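Local structure of alpha,alpha-trehalose-phosphate synthase (UDP-forming) (5UOF) at residues Ala73-Thr78 and Ala120-Gln125; Ala113-Val118 and His142-Ala147. The protein belongs to glycosyltransferase family 20, whose members are built on the GT-B fold of two Rossmann-like domains facing each other across a cleft. All coordinates share one frame; numbering follows the deposited sequence.

Contact 1 of 2, residues Ala73-Thr78 and Ala120-Gln125; sequences ATVGLT and AMLAKQ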
loop_
_atom_site.group_PDB
_atom_site.type_symbol
_atom_site.label_atom_id
_atom_site.label_comp_id
_atom_site.label_asym_id
_atom_site.label_seq_id
_atom_site.Cartn_x
_atom_site.Cartn_y
_atom_site.Cartn_z
ATOM N N ALA A 73 7.733 -35.260 -13.043
ATOM C CA ALA A 73 8.640 -34.790 -14.087
ATOM C C ALA A 73 9.443 -33.631 -13.516
ATOM O O ALA A 73 8.904 -32.539 -13.314
ATOM C CB ALA A 73 7.868 -34.355 -15.331
ATOM N N THR A 74 10.727 -33.859 -13.253
ATOM C CA THR A 74 11.506 -32.910 -12.469
ATOM C C THR A 74 12.818 -32.566 -13.157
ATOM O O THR A 74 13.390 -33.374 -13.898
ATOM C CB THR A 74 11.799 -33.454 -11.060
ATOM O OG1 THR A 74 12.507 -34.702 -11.161
ATOM C CG2 THR A 74 10.503 -33.691 -10.297
ATOM N N VAL A 75 13.282 -31.346 -12.898
ATOM C CA VAL A 75 14.595 -30.883 -13.320
ATOM C C VAL A 75 15.328 -30.352 -12.099
ATOM O O VAL A 75 14.713 -29.904 -11.125
ATOM C CB VAL A 75 14.524 -29.785 -14.410
ATOM C CG1 VAL A 75 13.862 -30.313 -15.674
ATOM C CG2 VAL A 75 13.794 -28.566 -13.895
ATOM N N GLY A 76 16.658 -30.425 -12.146
ATOM C CA GLY A 76 17.464 -29.601 -11.276
ATOM C C GLY A 76 17.527 -28.184 -11.808
ATOM O O GLY A 76 17.059 -27.888 -12.906
ATOM N N LEU A 77 18.099 -27.295 -11.001
ATOM C CA LEU A 77 18.353 -25.916 -11.393
ATOM C C LEU A 77 19.841 -25.629 -11.255
ATOM O O LEU A 77 20.487 -26.116 -10.322
ATOM C CB LEU A 77 17.551 -24.946 -10.522
ATOM C CG LEU A 77 16.024 -25.014 -10.599
ATOM C CD1 LEU A 77 15.392 -24.215 -9.456
ATOM C CD2 LEU A 77 15.548 -24.502 -11.957
ATOM N N THR A 78 20.401 -24.860 -12.191
ATOM C CA THR A 78 21.746 -24.356 -11.951
ATOM C C THR A 78 21.700 -23.312 -10.837
ATOM O O THR A 78 20.633 -22.860 -10.427
ATOM C CB THR A 78 22.351 -23.741 -13.214
ATOM O OG1 THR A 78 21.592 -22.586 -13.600
ATOM C CG2 THR A 78 22.385 -24.753 -14.357
ATOM N N ALA A 120 10.468 -18.895 -18.996
ATOM C CA ALA A 120 10.514 -19.371 -20.374
ATOM C C ALA A 120 11.285 -20.685 -20.474
ATOM O O ALA A 120 10.880 -21.597 -21.206
ATOM C CB ALA A 120 11.138 -18.302 -21.277
ATOM N N MET A 121 12.385 -20.806 -19.724
ATOM C CA MET A 121 13.173 -22.037 -19.726
ATOM C C MET A 121 12.343 -23.224 -19.235
ATOM O O MET A 121 12.305 -24.284 -19.872
ATOM C CB MET A 121 14.421 -21.846 -18.858
ATOM C CG MET A 121 15.391 -23.030 -18.835
ATOM S SD MET A 121 14.981 -24.272 -17.568
ATOM C CE MET A 121 15.261 -23.321 -16.071
ATOM N N LEU A 122 11.667 -23.058 -18.102
ATOM C CA LEU A 122 10.888 -24.157 -17.541
ATOM C C LEU A 122 9.698 -24.501 -18.425
ATOM O O LEU A 122 9.337 -25.677 -18.555
ATOM C CB LEU A 122 10.434 -23.797 -16.130
ATOM C CG LEU A 122 11.553 -23.699 -15.095
ATOM C CD1 LEU A 122 11.032 -23.045 -13.825
ATOM C CD2 LEU A 122 12.118 -25.096 -14.805
ATOM N N ALA A 123 9.082 -23.496 -19.050
ATOM C CA ALA A 123 7.949 -23.766 -19.928
ATOM C C ALA A 123 8.373 -24.612 -21.112
ATOM O O ALA A 123 7.655 -25.533 -21.517
ATOM C CB ALA A 123 7.324 -22.472 -20.426
ATOM N N LYS A 124 9.536 -24.310 -21.688
ATOM C CA LYS A 124 9.987 -25.125 -22.810
ATOM C C LYS A 124 10.241 -26.563 -22.379
ATOM O O LYS A 124 9.990 -27.491 -23.156
ATOM C CB LYS A 124 11.236 -24.529 -23.446
ATOM C CG LYS A 124 11.556 -25.191 -24.791
ATOM C CD LYS A 124 12.688 -24.508 -25.521
ATOM C CE LYS A 124 12.921 -25.176 -26.866
ATOM N NZ LYS A 124 11.662 -25.214 -27.659
ATOM N N GLN A 125 10.725 -26.770 -21.152
ATOM C CA GLN A 125 10.902 -28.137 -20.654
ATOM C C GLN A 125 9.567 -28.863 -20.543
ATOM O O GLN A 125 9.458 -30.039 -20.916
ATOM C CB GLN A 125 11.618 -28.125 -19.305
ATOM C CG GLN A 125 13.082 -27.710 -19.371
ATOM C CD GLN A 125 13.929 -28.712 -20.120
ATOM O OE1 GLN A 125 13.900 -29.905 -19.827
ATOM N NE2 GLN A 125 14.680 -28.234 -21.105
#

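Contact 2 of 2, residues Ala113-Val118 and His142-Ala147; sequences AGYLRV and HLLPFA. With EDO (1,2-ethanediol), chain I.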
loop_
_atom_site.group_PDB
_atom_site.type_symbol
_atom_site.label_atom_id
_atom_site.label_comp_id
_atom_site.label_asym_id
_atom_site.label_seq_id
_atom_site.Cartn_x
_atom_site.Cartn_y
_atom_site.Cartn_z
ATOM N N ALA A 113 14.357 -9.453 -15.979
ATOM C CA ALA A 113 14.665 -10.241 -17.171
ATOM C C ALA A 113 14.965 -11.688 -16.802
ATOM O O ALA A 113 14.572 -12.615 -17.523
ATOM C CB ALA A 113 15.845 -9.634 -17.931
ATOM N N GLY A 114 15.660 -11.899 -15.680
ATOM C CA GLY A 114 15.982 -13.258 -15.262
ATOM C C GLY A 114 14.753 -14.058 -14.871
ATOM O O GLY A 114 14.676 -15.263 -15.124
ATOM N N TYR A 115 13.796 -13.404 -14.217
ATOM C CA TYR A 115 12.507 -14.010 -13.880
ATOM C C TYR A 115 11.772 -14.486 -15.124
ATOM O O TYR A 115 11.315 -15.640 -15.197
ATOM C CB TYR A 115 11.700 -12.954 -13.132
ATOM C CG TYR A 115 10.271 -13.232 -12.780
ATOM C CD1 TYR A 115 9.936 -14.206 -11.857
ATOM C CD2 TYR A 115 9.256 -12.432 -13.284
ATOM C CE1 TYR A 115 8.613 -14.416 -11.491
ATOM C CE2 TYR A 115 7.942 -12.622 -12.914
ATOM C CZ TYR A 115 7.625 -13.620 -12.016
ATOM O OH TYR A 115 6.315 -13.813 -11.628
ATOM N N LEU A 116 11.670 -13.615 -16.132
ATOM C CA LEU A 116 11.088 -14.037 -17.401
ATOM C C LEU A 116 11.880 -15.187 -18.014
ATOM O O LEU A 116 11.294 -16.157 -18.515
ATOM C CB LEU A 116 11.021 -12.859 -18.372
ATOM C CG LEU A 116 10.239 -11.634 -17.879
ATOM C CD1 LEU A 116 10.050 -10.634 -19.020
ATOM C CD2 LEU A 116 8.911 -12.021 -17.231
ATOM N N ARG A 117 13.212 -15.106 -17.961
ATOM C CA ARG A 117 14.047 -16.106 -18.621
ATOM C C ARG A 117 13.838 -17.490 -18.019
ATOM O O ARG A 117 13.678 -18.476 -18.749
ATOM C CB ARG A 117 15.525 -15.716 -18.543
ATOM C CG ARG A 117 16.432 -16.728 -19.272
ATOM C CD ARG A 117 17.908 -16.566 -18.912
ATOM N NE ARG A 117 18.174 -16.940 -17.521
ATOM C CZ ARG A 117 18.289 -18.195 -17.087
ATOM N NH1 ARG A 117 18.163 -19.216 -17.934
ATOM N NH2 ARG A 117 18.535 -18.432 -15.802
ATOM N N VAL A 118 13.831 -17.589 -16.687
ATOM C CA VAL A 118 13.707 -18.913 -16.084
ATOM C C VAL A 118 12.305 -19.466 -16.278
ATOM O O VAL A 118 12.134 -20.681 -16.439
ATOM C CB VAL A 118 14.108 -18.899 -14.598
ATOM C CG1 VAL A 118 15.577 -18.543 -14.469
ATOM C CG2 VAL A 118 13.223 -17.956 -13.786
ATOM N N HIS A 142 5.950 -17.138 -8.200
ATOM C CA HIS A 142 7.217 -17.389 -8.887
ATOM C C HIS A 142 6.998 -17.806 -10.328
ATOM O O HIS A 142 7.921 -17.695 -11.146
ATOM C CB HIS A 142 8.027 -18.496 -8.192
ATOM C CG HIS A 142 8.445 -18.179 -6.785
ATOM N ND1 HIS A 142 9.461 -17.296 -6.491
ATOM C CD2 HIS A 142 8.014 -18.664 -5.598
ATOM C CE1 HIS A 142 9.625 -17.234 -5.181
ATOM N NE2 HIS A 142 8.757 -18.054 -4.617
ATOM N N LEU A 143 5.802 -18.310 -10.645
ATOM C CA LEU A 143 5.497 -18.875 -11.957
ATOM C C LEU A 143 4.423 -18.075 -12.678
ATOM O O LEU A 143 3.788 -18.584 -13.599
ATOM C CB LEU A 143 5.055 -20.332 -11.813
ATOM C CG LEU A 143 6.125 -21.317 -11.366
ATOM C CD1 LEU A 143 5.497 -22.605 -10.834
ATOM C CD2 LEU A 143 7.069 -21.591 -12.525
ATOM N N LEU A 144 4.175 -16.844 -12.246
ATOM C CA LEU A 144 3.168 -16.019 -12.909
ATOM C C LEU A 144 3.310 -15.947 -14.433
ATOM O O LEU A 144 2.290 -16.102 -15.127
ATOM C CB LEU A 144 3.190 -14.638 -12.241
ATOM C CG LEU A 144 2.024 -13.718 -12.561
ATOM C CD1 LEU A 144 1.759 -12.852 -11.362
ATOM C CD2 LEU A 144 2.378 -12.873 -13.773
ATOM N N PRO A 145 4.493 -15.746 -15.024
ATOM C CA PRO A 145 4.583 -15.666 -16.490
ATOM C C PRO A 145 4.500 -17.007 -17.209
ATOM O O PRO A 145 4.690 -17.047 -18.431
ATOM C CB PRO A 145 5.965 -15.025 -16.725
ATOM C CG PRO A 145 6.459 -14.574 -15.386
ATOM C CD PRO A 145 5.794 -15.467 -14.393
ATOM N N PHE A 146 4.199 -18.101 -16.509
ATOM C CA PHE A 146 4.386 -19.431 -17.093
ATOM C C PHE A 146 3.426 -19.681 -18.258
ATOM O O PHE A 146 3.837 -20.206 -19.301
ATOM C CB PHE A 146 4.221 -20.495 -16.007
ATOM C CG PHE A 146 4.772 -21.851 -16.389
ATOM C CD1 PHE A 146 6.123 -22.138 -16.239
ATOM C CD2 PHE A 146 3.930 -22.844 -16.860
ATOM C CE1 PHE A 146 6.628 -23.391 -16.571
ATOM C CE2 PHE A 146 4.425 -24.094 -17.186
ATOM C CZ PHE A 146 5.773 -24.368 -17.040
ATOM N N ALA A 147 2.137 -19.345 -18.096
ATOM C CA ALA A 147 1.187 -19.533 -19.193
ATOM C C ALA A 147 1.570 -18.719 -20.415
ATOM O O ALA A 147 1.462 -19.204 -21.544
ATOM C CB ALA A 147 -0.229 -19.160 -18.774
HETATM C C1 EDO I . 7.878 -15.614 -19.684
HETATM O O1 EDO I . 9.202 -15.459 -20.188
HETATM C C2 EDO I . 6.922 -14.767 -20.505
HETATM O O2 EDO I . 6.713 -15.352 -21.796
#

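Contact 1 of 2, residues Ala73-Thr78 and Ala120-Gln125
V75 and L77 meet one side of helix 109-127, where M121, L122 and Q125 receive them. The strand and helix segments run roughly antiparallel, with 147° between their N-to-C directions and 10.6 Å between their axes at closest approach. At that spacing side chains alone bridge the gap, and only 156 Å² is buried, both sides summed.

The apolar part centres on L122. Its CD2 approaches V75 CG2 at 4.0 Å and lies 4.5 Å from L77 CD2, so a single methyl serves two residues of alternate positions on the strand. V75 gives the most surface. L77 reaches the helix with one branch: its CD2 also faces the terminal methyl CE of M121 at 4.3 Å. M121 starts extended, with CG trans to N (chi1 -176°), and then turns at chi2 and chi3, which brings CE rather than the sulfur nearest to the leucine. Y85 and Y86 of helix 79-86 add aromatic cover to L122 and L77 respectively.

Q125 adds a loose carbon-to-oxygen contact: V75 CG1, the other branch of the valine, has Q125 OE1 at 4.2 Å. A bend at chi2 (-66°) folds the glutamine; its polar NE2 is hydrogen-bonded to A60 O, which helps hold the amide from outside the pair.

On the strand, the backbone of V75 bonds to G49 and N51, while G76 N is held by D59 OD2. Just beyond, T78 caps helix 79-86 through OG1 to D81 N. The result is a helix laid over one face of a central sheet near its edge, the layered packing of a Rossmann-like α/β domain, here in the half of the GT-B fold that carries strand 70-77.

Contact 2 of 2, residues Ala113-Val118 and His142-Ala147
The Y115 side chain crosses that of P145 at about a right angle, joining helix 109-127 to the turn that follows strand 135-139 in a Rossmann-like α/β domain. That turn is a type I beta turn from L143 to F146, closed by F146 N to L143 O at 3.0 Å, and P145 occupies the N-cap position of helix 146-152.

With CG trans to the backbone N (chi1 174°), the Y115 ring is carried out to the turn, and its closest approaches are at CE1, CE2, CZ and OH. P145 CG, 3.5 Å from CE2, and H142 O, 3.4 Å from CE1, lie to the same side of the ring plane, both obliquely. The phenol oxygen meets two carbons, P145 CD at 3.3 Å and L144 CB at the same distance, while its hydrogen bond goes to Y141 O. That bond and these contacts together probably limit how the ring can turn. F89 meets the ring as well.

H142 takes part through its carbonyl O; its CB is directed away, and its imidazole meets the rings of Y85 and Y86. N119 ND2 bonds to both H142 O and Y115 O, tying turn to helix.

L116 adds an apolar touch, CD2 to P145 CG at 4.0 Å. Beside it a 1,2-ethanediol, probably from the crystallisation liquor and hydrogen-bonded to H148 ND1, donates from O1 to L116 O at 2.8 Å.

How the contacts relate
Both contacts use helix 109-127 and lie about 11 Å apart, centre to centre, in the same Rossmann-like domain. Their segments alternate along the chain: 73-78, 113-118, 120-125, 142-147. Contact 2 takes the earlier turns of the helix and contact 1 the later ones. The two contacts touch directly, with F146 CE1 3.5 Å from A123 N. The helix thus packs between strand 70-77, earlier in the chain, and the turn after strand 135-139, later in it, which leads into helix 146-152; both strands belong to the mixed sheet.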